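Local coordinates for protein toxin FitB (Neisseria gonorrhoeae, PDB 2H1C) that is the toxin of a type II toxin-antitoxin pair, a PIN-domain protein expected to cut RNA with magnesium, and joins its antitoxin FitA in a promoter-binding complex, at residues Met1-Asn7 with Leu116-Asp122; Leu30-Ser36 with Leu70-Leu76; Tyr86-Arg90 with Ala102-Ala108. All coordinates share one frame; numbering follows the deposited sequence.

From the N terminus the chain lays down strand 2-4, and contact 1 closes the longest loop by returning more than a hundred residues later to set 117-119 beside it. Inside that loop, contact 2 joins strand 33-36 to strand 75-76 across a helical excursion. Contact 3 then packs helix 80-94 on helix 102-114, over a short connection. Contacts 2 and 3 follow one another without crossing, and both nest within contact 1. Contacts 1 and 2 share one parallel sheet, in which strands 2-4 and 33-36 are neighbours. Helix 102-114 leads directly into strand 117-119, and Ile107 touches Leu3, tying contact 3 to contact 1.

Contact 1 of 3, residues Met1-Asn7 with Leu116-Asp122; sequences MILLDTN and LTVATRD. With SO4 (sulfate ion), chain D.
Leu116 CD1 packs 4.0 Å from Leu3 CB, the two side chains crossing nearly at right angles. Thr117 is held by its backbone N and O: N donates to Met1 O and O accepts from Leu3 N at 2.9 Å. Ile2 folds CD1 back over this residue, 3.6 Å from Thr117 CB. Val118 lies on the other face with Leu3, where both side chains meet Ala111 of helix 102-114. This parallel pairing joins the central strand of the PIN-domain sheet, 2-4, to its neighbour 117-119. Ala119 N bonds to Leu3 O, and Ala119 CB touches both Ile2 CG2 and Leu4 CD2, at 4.0 and 3.9 Å. Ala119 O takes Asp5 N at 3.0 Å. Past the strand, the chi1 of Thr120 (178°) turns OG1 away from its own N and alongside the Asp5 carboxylate, where it donates to the anti lone pair of OD2 at 2.8 Å; Asp5 is a predicted magnesium ligand. The same OG1 accepts from Asp122 N, an ST turn. Arg121 N donates to Asn7 OD1 at 2.8 Å, well tilted from the amide plane, while its extended side chain hydrogen-bonds through NH1 and NH2 to a sulfate, probably from the crystallisation liquor, which Arg14 also binds.

Contact 2 of 3, residues Leu30-Ser36 with Leu70-Leu76; sequences LEDVYLS and LFAGRIL. With MG (magnesium ion), chain H.
At one margin of the parallel PIN-domain sheet, strand 33-36 pairs with the short strand 75-76, and the turn leading into the latter places Arg74 against the 3-10 segment 30-32. Leu35 N donates to Arg74 O at 3.0 Å, and Leu35 O accepts from Leu76 N at 2.7 Å. The Arg74 side chain bends at chi3 (-48°), which turns its guanidinium back to the carbonyls of Val33 and Leu70. There NE gives Val33 O a 2.7 Å bond lying close to the guanidinium plane, and NH2 bonds to Leu70 O at 2.7 Å, so the group joins two backbone carbonyls, one from each segment. Glu31 CA lies over one face of the guanidinium. On its way there the arginine passes over the Tyr34 ring at about a right angle: CD sits above the face in a CH-pi contact, 4.1 Å from the ring centroid, while Leu76 CD1 packs on Tyr34 CB. A type II turn from Phe71 to Arg74 makes the change of direction. The Phe71 ring receives Leu35 CD1 over one face, 3.7 Å from the centroid, and Val33 CG1 at the edge. Leu70 and Phe71 also pack on apolar side chains of the bound peptide. At the strand end Ser36 OG binds a magnesium ion at 2.6 Å and caps the following helix through Ile38 N; Leu76 and Thr110 belong to the same metal site.

Contact 3 of 3, residues Tyr86-Arg90 with Ala102-Ala108; sequences YAQIR and AADGYIA
Tyr86 meets Tyr106 in the closely packed part of this helix pair, with Tyr106 CE2 over one face of the Tyr86 ring, 3.4 Å from Tyr86 CE1. The ring planes are 30° apart and displaced, centroids at 4.9 Å, so the overlap is slight. With CG anti to the backbone N (chi1 169°), the Tyr86 ring reaches across to meet the Gly105 backbone with its edge, CD1 lying 3.7 Å from Gly105 C. Lacking a side chain, Gly105 leaves room for the ring. Arg90 CG lies over the opposite face of Tyr86, toward its rim, and the arginine bends at chi3 to bring NH1 to Tyr86 OH at 2.8 Å, in the guanidinium plane; this bond holds the hydroxyl, which also lies beside Ala102 CB. Packing is looser further along: Ile89 CD1 comes only to 4.5 Å from Ala108 CB. Arg90 and Ala102, both partly exposed, form the more open side. The segments of helices 80-94 and 102-114, the latter carrying the predicted magnesium ligand Asp104, cross at 122°; Phe126 of helix 124-128 lies against Ala108, and the pair lines the subunit contact, with Ala41 and Leu45 of the second subunit on Tyr86 and Arg90 respectively.

Contact 1 of 3, residues Met1-Asn7 with Leu116-Asp122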
loop_
_atom_site.group_PDB
_atom_site.type_symbol
_atom_site.label_atom_id
_atom_site.label_comp_id
_atom_site.label_asym_id
_atom_site.label_seq_id
_atom_site.Cartn_x
_atom_site.Cartn_y
_atom_site.Cartn_z
ATOM N N MET A 1 20.294 -8.603 4.039
ATOM C CA MET A 1 19.149 -8.216 4.924
ATOM C C MET A 1 17.927 -8.821 4.232
ATOM O O MET A 1 17.910 -8.940 3.004
ATOM C CB MET A 1 18.996 -6.688 4.994
ATOM C CG MET A 1 20.199 -5.892 5.510
ATOM S SD MET A 1 20.325 -5.784 7.311
ATOM C CE MET A 1 21.584 -7.001 7.576
ATOM N N ILE A 2 16.917 -9.192 5.015
ATOM C CA ILE A 2 15.715 -9.838 4.496
ATOM C C ILE A 2 14.406 -9.096 4.777
ATOM O O ILE A 2 14.240 -8.508 5.844
ATOM C CB ILE A 2 15.578 -11.270 5.099
ATOM C CG1 ILE A 2 16.623 -12.207 4.482
ATOM C CG2 ILE A 2 14.169 -11.832 4.857
ATOM C CD1 ILE A 2 16.413 -12.470 3.007
ATOM N N LEU A 3 13.500 -9.131 3.800
ATOM C CA LEU A 3 12.159 -8.559 3.928
ATOM C C LEU A 3 11.249 -9.781 3.806
ATOM O O LEU A 3 11.173 -10.397 2.738
ATOM C CB LEU A 3 11.836 -7.575 2.791
ATOM C CG LEU A 3 10.476 -6.855 2.970
ATOM C CD1 LEU A 3 10.530 -5.956 4.213
ATOM C CD2 LEU A 3 10.150 -6.022 1.726
ATOM N N LEU A 4 10.581 -10.166 4.888
ATOM C CA LEU A 4 9.716 -11.352 4.843
ATOM C C LEU A 4 8.349 -11.038 4.252
ATOM O O LEU A 4 7.674 -10.140 4.738
ATOM C CB LEU A 4 9.485 -11.904 6.246
ATOM C CG LEU A 4 10.633 -12.435 7.097
ATOM C CD1 LEU A 4 10.050 -12.898 8.433
ATOM C CD2 LEU A 4 11.341 -13.580 6.374
ATOM N N ASP A 5 7.944 -11.795 3.232
ATOM C CA ASP A 5 6.645 -11.626 2.559
ATOM C C ASP A 5 5.622 -12.339 3.449
ATOM O O ASP A 5 5.980 -13.199 4.254
ATOM C CB ASP A 5 6.720 -12.280 1.159
ATOM C CG ASP A 5 5.585 -11.854 0.208
ATOM O OD1 ASP A 5 4.959 -10.793 0.414
ATOM O OD2 ASP A 5 5.340 -12.590 -0.784
ATOM N N THR A 6 4.347 -12.009 3.292
ATOM C CA THR A 6 3.305 -12.609 4.116
ATOM C C THR A 6 3.259 -14.136 4.143
ATOM O O THR A 6 3.038 -14.734 5.196
ATOM C CB THR A 6 1.923 -12.103 3.672
ATOM O OG1 THR A 6 1.925 -10.675 3.703
ATOM C CG2 THR A 6 0.836 -12.629 4.582
ATOM N N ASN A 7 3.467 -14.771 2.994
ATOM C CA ASN A 7 3.372 -16.225 2.943
ATOM C C ASN A 7 4.470 -16.949 3.713
ATOM O O ASN A 7 4.306 -18.116 4.067
ATOM C CB ASN A 7 3.334 -16.700 1.486
ATOM C CG ASN A 7 4.584 -16.316 0.712
ATOM O OD1 ASN A 7 5.687 -16.772 1.017
ATOM N ND2 ASN A 7 4.415 -15.471 -0.296
ATOM N N LEU A 116 17.033 -4.874 0.327
ATOM C CA LEU A 116 16.728 -6.141 0.976
ATOM C C LEU A 116 16.389 -7.242 -0.007
ATOM O O LEU A 116 15.949 -6.970 -1.120
ATOM C CB LEU A 116 15.519 -5.969 1.889
ATOM C CG LEU A 116 15.636 -4.756 2.815
ATOM C CD1 LEU A 116 14.314 -4.575 3.579
ATOM C CD2 LEU A 116 16.771 -4.977 3.789
ATOM N N THR A 117 16.578 -8.483 0.432
ATOM C CA THR A 117 16.211 -9.649 -0.364
ATOM C C THR A 117 14.831 -10.058 0.141
ATOM O O THR A 117 14.622 -10.171 1.348
ATOM C CB THR A 117 17.137 -10.840 -0.117
ATOM O OG1 THR A 117 18.459 -10.517 -0.548
ATOM C CG2 THR A 117 16.640 -12.057 -0.882
ATOM N N VAL A 118 13.894 -10.274 -0.777
ATOM C CA VAL A 118 12.547 -10.679 -0.401
ATOM C C VAL A 118 12.468 -12.190 -0.205
ATOM O O VAL A 118 12.925 -12.953 -1.063
ATOM C CB VAL A 118 11.513 -10.297 -1.495
ATOM C CG1 VAL A 118 10.121 -10.828 -1.102
ATOM C CG2 VAL A 118 11.459 -8.776 -1.664
ATOM N N ALA A 119 11.931 -12.625 0.933
ATOM C CA ALA A 119 11.759 -14.053 1.196
ATOM C C ALA A 119 10.282 -14.308 0.875
ATOM O O ALA A 119 9.394 -13.711 1.504
ATOM C CB ALA A 119 12.042 -14.365 2.668
ATOM N N THR A 120 10.018 -15.193 -0.085
ATOM C CA THR A 120 8.639 -15.477 -0.497
ATOM C C THR A 120 8.517 -16.800 -1.238
ATOM O O THR A 120 9.480 -17.266 -1.831
ATOM C CB THR A 120 8.122 -14.392 -1.447
ATOM O OG1 THR A 120 6.788 -14.712 -1.863
ATOM C CG2 THR A 120 9.019 -14.297 -2.672
ATOM N N ARG A 121 7.327 -17.390 -1.197
ATOM C CA ARG A 121 7.089 -18.654 -1.892
ATOM C C ARG A 121 6.857 -18.393 -3.383
ATOM O O ARG A 121 7.196 -19.222 -4.232
ATOM C CB ARG A 121 5.865 -19.349 -1.305
ATOM C CG ARG A 121 5.688 -20.782 -1.808
ATOM C CD ARG A 121 4.518 -21.469 -1.127
ATOM N NE ARG A 121 4.560 -22.917 -1.332
ATOM C CZ ARG A 121 3.690 -23.769 -0.799
ATOM N NH1 ARG A 121 2.708 -23.320 -0.029
ATOM N NH2 ARG A 121 3.806 -25.070 -1.028
ATOM N N ASP A 122 6.270 -17.235 -3.682
ATOM C CA ASP A 122 5.959 -16.818 -5.053
ATOM C C ASP A 122 6.982 -15.806 -5.554
ATOM O O ASP A 122 6.789 -14.596 -5.409
ATOM C CB ASP A 122 4.567 -16.184 -5.097
ATOM C CG ASP A 122 3.465 -17.168 -4.763
ATOM O OD1 ASP A 122 2.323 -16.715 -4.541
ATOM O OD2 ASP A 122 3.730 -18.393 -4.732
HETATM S S SO4 D . 0.873 -26.579 0.674
HETATM O O1 SO4 D . -0.480 -26.296 0.907
HETATM O O2 SO4 D . 1.246 -26.477 -0.753
HETATM O O3 SO4 D . 1.256 -27.895 1.011
HETATM O O4 SO4 D . 1.687 -25.571 1.241
#

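Contact 2 of 3, residues Leu30-Ser36 with Leu70-Leu76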
loop_
_atom_site.group_PDB
_atom_site.type_symbol
_atom_site.label_atom_id
_atom_site.label_comp_id
_atom_site.label_asym_id
_atom_site.label_seq_id
_atom_site.Cartn_x
_atom_site.Cartn_y
_atom_site.Cartn_z
ATOM N N LEU A 30 17.746 -11.980 13.829
ATOM C CA LEU A 30 16.544 -11.141 13.926
ATOM C C LEU A 30 16.688 -9.686 13.492
ATOM O O LEU A 30 15.839 -9.154 12.759
ATOM C CB LEU A 30 16.006 -11.177 15.350
ATOM C CG LEU A 30 14.648 -10.529 15.613
ATOM C CD1 LEU A 30 13.596 -11.151 14.706
ATOM C CD2 LEU A 30 14.275 -10.712 17.082
ATOM N N GLU A 31 17.749 -9.036 13.959
ATOM C CA GLU A 31 17.997 -7.638 13.629
ATOM C C GLU A 31 18.106 -7.364 12.132
ATOM O O GLU A 31 17.973 -6.219 11.694
ATOM C CB GLU A 31 19.283 -7.162 14.311
ATOM C CG GLU A 31 19.246 -7.128 15.836
ATOM C CD GLU A 31 19.037 -8.492 16.492
ATOM O OE1 GLU A 31 19.576 -9.511 15.991
ATOM O OE2 GLU A 31 18.340 -8.535 17.536
ATOM N N ASP A 32 18.382 -8.411 11.362
ATOM C CA ASP A 32 18.549 -8.304 9.919
ATOM C C ASP A 32 17.268 -8.665 9.162
ATOM O O ASP A 32 17.286 -8.785 7.936
ATOM C CB ASP A 32 19.682 -9.236 9.443
ATOM C CG ASP A 32 21.038 -8.895 10.065
ATOM O OD1 ASP A 32 21.138 -7.904 10.823
ATOM O OD2 ASP A 32 22.011 -9.635 9.789
ATOM N N VAL A 33 16.166 -8.847 9.892
ATOM C CA VAL A 33 14.906 -9.214 9.254
ATOM C C VAL A 33 13.879 -8.099 9.403
ATOM O O VAL A 33 13.635 -7.612 10.507
ATOM C CB VAL A 33 14.356 -10.521 9.850
ATOM C CG1 VAL A 33 13.122 -10.964 9.076
ATOM C CG2 VAL A 33 15.431 -11.610 9.784
ATOM N N TYR A 34 13.276 -7.702 8.283
ATOM C CA TYR A 34 12.289 -6.615 8.256
ATOM C C TYR A 34 10.902 -7.043 7.753
ATOM O O TYR A 34 10.741 -8.093 7.116
ATOM C CB TYR A 34 12.785 -5.498 7.330
ATOM C CG TYR A 34 14.066 -4.839 7.780
ATOM C CD1 TYR A 34 15.297 -5.499 7.661
ATOM C CD2 TYR A 34 14.038 -3.591 8.397
ATOM C CE1 TYR A 34 16.467 -4.932 8.152
ATOM C CE2 TYR A 34 15.210 -3.005 8.905
ATOM C CZ TYR A 34 16.418 -3.686 8.780
ATOM O OH TYR A 34 17.570 -3.139 9.312
ATOM N N LEU A 35 9.899 -6.212 8.044
ATOM C CA LEU A 35 8.538 -6.443 7.568
ATOM C C LEU A 35 8.048 -5.137 6.943
ATOM O O LEU A 35 8.366 -4.053 7.441
ATOM C CB LEU A 35 7.589 -6.798 8.720
ATOM C CG LEU A 35 7.731 -8.121 9.465
ATOM C CD1 LEU A 35 6.681 -8.183 10.580
ATOM C CD2 LEU A 35 7.531 -9.283 8.499
ATOM N N SER A 36 7.301 -5.236 5.851
ATOM C CA SER A 36 6.720 -4.042 5.243
ATOM C C SER A 36 5.439 -3.775 6.011
ATOM O O SER A 36 4.775 -4.718 6.459
ATOM C CB SER A 36 6.351 -4.289 3.780
ATOM O OG SER A 36 5.359 -3.352 3.359
ATOM N N LEU A 70 8.988 -8.304 17.946
ATOM C CA LEU A 70 10.244 -8.844 17.420
ATOM C C LEU A 70 10.730 -7.957 16.278
ATOM O O LEU A 70 11.910 -7.988 15.912
ATOM C CB LEU A 70 10.048 -10.258 16.869
ATOM C CG LEU A 70 9.617 -11.350 17.845
ATOM C CD1 LEU A 70 9.258 -12.607 17.064
ATOM C CD2 LEU A 70 10.729 -11.610 18.835
ATOM N N PHE A 71 9.818 -7.168 15.712
ATOM C CA PHE A 71 10.167 -6.300 14.592
ATOM C C PHE A 71 10.120 -4.808 14.904
ATOM O O PHE A 71 10.080 -3.977 13.998
ATOM C CB PHE A 71 9.270 -6.630 13.395
ATOM C CG PHE A 71 9.419 -8.044 12.914
ATOM C CD1 PHE A 71 8.614 -9.058 13.424
ATOM C CD2 PHE A 71 10.409 -8.373 11.994
ATOM C CE1 PHE A 71 8.797 -10.394 13.024
ATOM C CE2 PHE A 71 10.599 -9.699 11.594
ATOM C CZ PHE A 71 9.798 -10.707 12.107
ATOM N N ALA A 72 10.157 -4.472 16.189
ATOM C CA ALA A 72 10.140 -3.076 16.614
ATOM C C ALA A 72 11.261 -2.308 15.907
ATOM O O ALA A 72 12.424 -2.724 15.910
ATOM C CB ALA A 72 10.313 -2.995 18.137
ATOM N N GLY A 73 10.902 -1.194 15.280
ATOM C CA GLY A 73 11.893 -0.402 14.588
ATOM C C GLY A 73 12.240 -0.937 13.214
ATOM O O GLY A 73 13.046 -0.324 12.518
ATOM N N ARG A 74 11.640 -2.060 12.818
ATOM C CA ARG A 74 11.930 -2.646 11.504
ATOM C C ARG A 74 10.674 -2.965 10.667
ATOM O O ARG A 74 10.662 -3.904 9.844
ATOM C CB ARG A 74 12.805 -3.905 11.659
ATOM C CG ARG A 74 14.087 -3.662 12.495
ATOM C CD ARG A 74 15.129 -4.791 12.352
ATOM N NE ARG A 74 14.510 -6.096 12.506
ATOM C CZ ARG A 74 14.080 -6.590 13.657
ATOM N NH1 ARG A 74 14.224 -5.898 14.776
ATOM N NH2 ARG A 74 13.441 -7.748 13.673
ATOM N N ILE A 75 9.611 -2.197 10.901
ATOM C CA ILE A 75 8.372 -2.322 10.124
ATOM C C ILE A 75 8.499 -1.117 9.195
ATOM O O ILE A 75 8.358 0.041 9.613
ATOM C CB ILE A 75 7.138 -2.219 11.038
ATOM C CG1 ILE A 75 7.112 -3.442 11.959
ATOM C CG2 ILE A 75 5.837 -2.149 10.219
ATOM C CD1 ILE A 75 5.956 -3.467 12.932
ATOM N N LEU A 76 8.784 -1.405 7.934
ATOM C CA LEU A 76 9.037 -0.375 6.924
ATOM C C LEU A 76 7.823 0.235 6.252
ATOM O O LEU A 76 7.011 -0.473 5.674
ATOM C CB LEU A 76 9.952 -0.956 5.853
ATOM C CG LEU A 76 11.255 -1.582 6.391
ATOM C CD1 LEU A 76 11.960 -2.339 5.272
ATOM C CD2 LEU A 76 12.135 -0.478 6.954
HETATM MG MG MG H . 6.299 -0.986 2.860
#

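Contact 3 of 3, residues Tyr86-Arg90 with Ala102-Ala108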
loop_
_atom_site.group_PDB
_atom_site.type_symbol
_atom_site.label_atom_id
_atom_site.label_comp_id
_atom_site.label_asym_id
_atom_site.label_seq_id
_atom_site.Cartn_x
_atom_site.Cartn_y
_atom_site.Cartn_z
ATOM N N TYR A 86 8.171 2.028 -6.864
ATOM C CA TYR A 86 7.009 1.238 -7.243
ATOM C C TYR A 86 6.608 1.500 -8.698
ATOM O O TYR A 86 6.442 0.566 -9.477
ATOM C CB TYR A 86 5.832 1.581 -6.332
ATOM C CG TYR A 86 4.502 1.018 -6.782
ATOM C CD1 TYR A 86 4.125 -0.287 -6.459
ATOM C CD2 TYR A 86 3.616 1.801 -7.524
ATOM C CE1 TYR A 86 2.890 -0.800 -6.864
ATOM C CE2 TYR A 86 2.396 1.305 -7.928
ATOM C CZ TYR A 86 2.036 0.009 -7.596
ATOM O OH TYR A 86 0.813 -0.487 -7.983
ATOM N N ALA A 87 6.436 2.773 -9.055
ATOM C CA ALA A 87 6.031 3.128 -10.406
ATOM C C ALA A 87 7.067 2.664 -11.418
ATOM O O ALA A 87 6.714 2.154 -12.480
ATOM C CB ALA A 87 5.820 4.632 -10.511
ATOM N N GLN A 88 8.346 2.820 -11.085
ATOM C CA GLN A 88 9.410 2.390 -11.982
ATOM C C GLN A 88 9.332 0.888 -12.247
ATOM O O GLN A 88 9.297 0.447 -13.400
ATOM C CB GLN A 88 10.772 2.747 -11.381
ATOM C CG GLN A 88 10.938 4.250 -11.212
ATOM C CD GLN A 88 12.315 4.652 -10.733
ATOM O OE1 GLN A 88 12.748 4.274 -9.637
ATOM N NE2 GLN A 88 13.018 5.428 -11.557
ATOM N N ILE A 89 9.294 0.105 -11.176
ATOM C CA ILE A 89 9.230 -1.349 -11.286
ATOM C C ILE A 89 8.000 -1.863 -12.016
ATOM O O ILE A 89 8.113 -2.691 -12.920
ATOM C CB ILE A 89 9.266 -2.011 -9.879
ATOM C CG1 ILE A 89 10.659 -1.874 -9.269
ATOM C CG2 ILE A 89 8.839 -3.466 -9.977
ATOM C CD1 ILE A 89 10.752 -2.430 -7.835
ATOM N N ARG A 90 6.818 -1.398 -11.628
ATOM C CA ARG A 90 5.596 -1.874 -12.285
ATOM C C ARG A 90 5.485 -1.451 -13.750
ATOM O O ARG A 90 5.025 -2.234 -14.592
ATOM C CB ARG A 90 4.354 -1.409 -11.533
ATOM C CG ARG A 90 4.196 -2.084 -10.192
ATOM C CD ARG A 90 2.738 -2.181 -9.824
ATOM N NE ARG A 90 1.978 -2.964 -10.787
ATOM C CZ ARG A 90 0.649 -2.947 -10.877
ATOM N NH1 ARG A 90 -0.070 -2.185 -10.062
ATOM N NH2 ARG A 90 0.037 -3.689 -11.794
ATOM N N ALA A 102 -0.270 -5.173 -7.855
ATOM C CA ALA A 102 -0.021 -4.039 -6.957
ATOM C C ALA A 102 0.590 -4.458 -5.614
ATOM O O ALA A 102 1.615 -3.914 -5.196
ATOM C CB ALA A 102 -1.327 -3.262 -6.719
ATOM N N ALA A 103 -0.056 -5.413 -4.947
ATOM C CA ALA A 103 0.389 -5.917 -3.648
ATOM C C ALA A 103 1.850 -6.354 -3.659
ATOM O O ALA A 103 2.625 -5.976 -2.774
ATOM C CB ALA A 103 -0.490 -7.089 -3.211
ATOM N N ASP A 104 2.225 -7.151 -4.652
ATOM C CA ASP A 104 3.601 -7.627 -4.752
ATOM C C ASP A 104 4.499 -6.449 -5.092
ATOM O O ASP A 104 5.630 -6.364 -4.630
ATOM C CB ASP A 104 3.712 -8.716 -5.826
ATOM C CG ASP A 104 3.062 -10.025 -5.396
ATOM O OD1 ASP A 104 2.761 -10.866 -6.270
ATOM O OD2 ASP A 104 2.861 -10.223 -4.180
ATOM N N GLY A 105 3.976 -5.526 -5.896
ATOM C CA GLY A 105 4.744 -4.356 -6.260
ATOM C C GLY A 105 5.124 -3.525 -5.044
ATOM O O GLY A 105 6.233 -3.004 -4.983
ATOM N N TYR A 106 4.212 -3.374 -4.086
ATOM C CA TYR A 106 4.512 -2.579 -2.883
ATOM C C TYR A 106 5.674 -3.177 -2.100
ATOM O O TYR A 106 6.570 -2.462 -1.635
ATOM C CB TYR A 106 3.302 -2.514 -1.954
ATOM C CG TYR A 106 2.134 -1.770 -2.536
ATOM C CD1 TYR A 106 0.832 -2.146 -2.233
ATOM C CD2 TYR A 106 2.331 -0.695 -3.404
ATOM C CE1 TYR A 106 -0.259 -1.469 -2.783
ATOM C CE2 TYR A 106 1.248 -0.009 -3.960
ATOM C CZ TYR A 106 -0.042 -0.405 -3.646
ATOM O OH TYR A 106 -1.114 0.254 -4.212
ATOM N N ILE A 107 5.633 -4.495 -1.946
ATOM C CA ILE A 107 6.666 -5.213 -1.219
ATOM C C ILE A 107 7.979 -5.146 -1.966
ATOM O O ILE A 107 9.010 -4.859 -1.369
ATOM C CB ILE A 107 6.251 -6.671 -0.993
ATOM C CG1 ILE A 107 4.974 -6.701 -0.146
ATOM C CG2 ILE A 107 7.352 -7.422 -0.265
ATOM C CD1 ILE A 107 4.429 -8.076 0.102
ATOM N N ALA A 108 7.946 -5.378 -3.275
ATOM C CA ALA A 108 9.171 -5.335 -4.049
ATOM C C ALA A 108 9.835 -3.959 -3.999
ATOM O O ALA A 108 11.054 -3.861 -3.850
ATOM C CB ALA A 108 8.902 -5.757 -5.492
#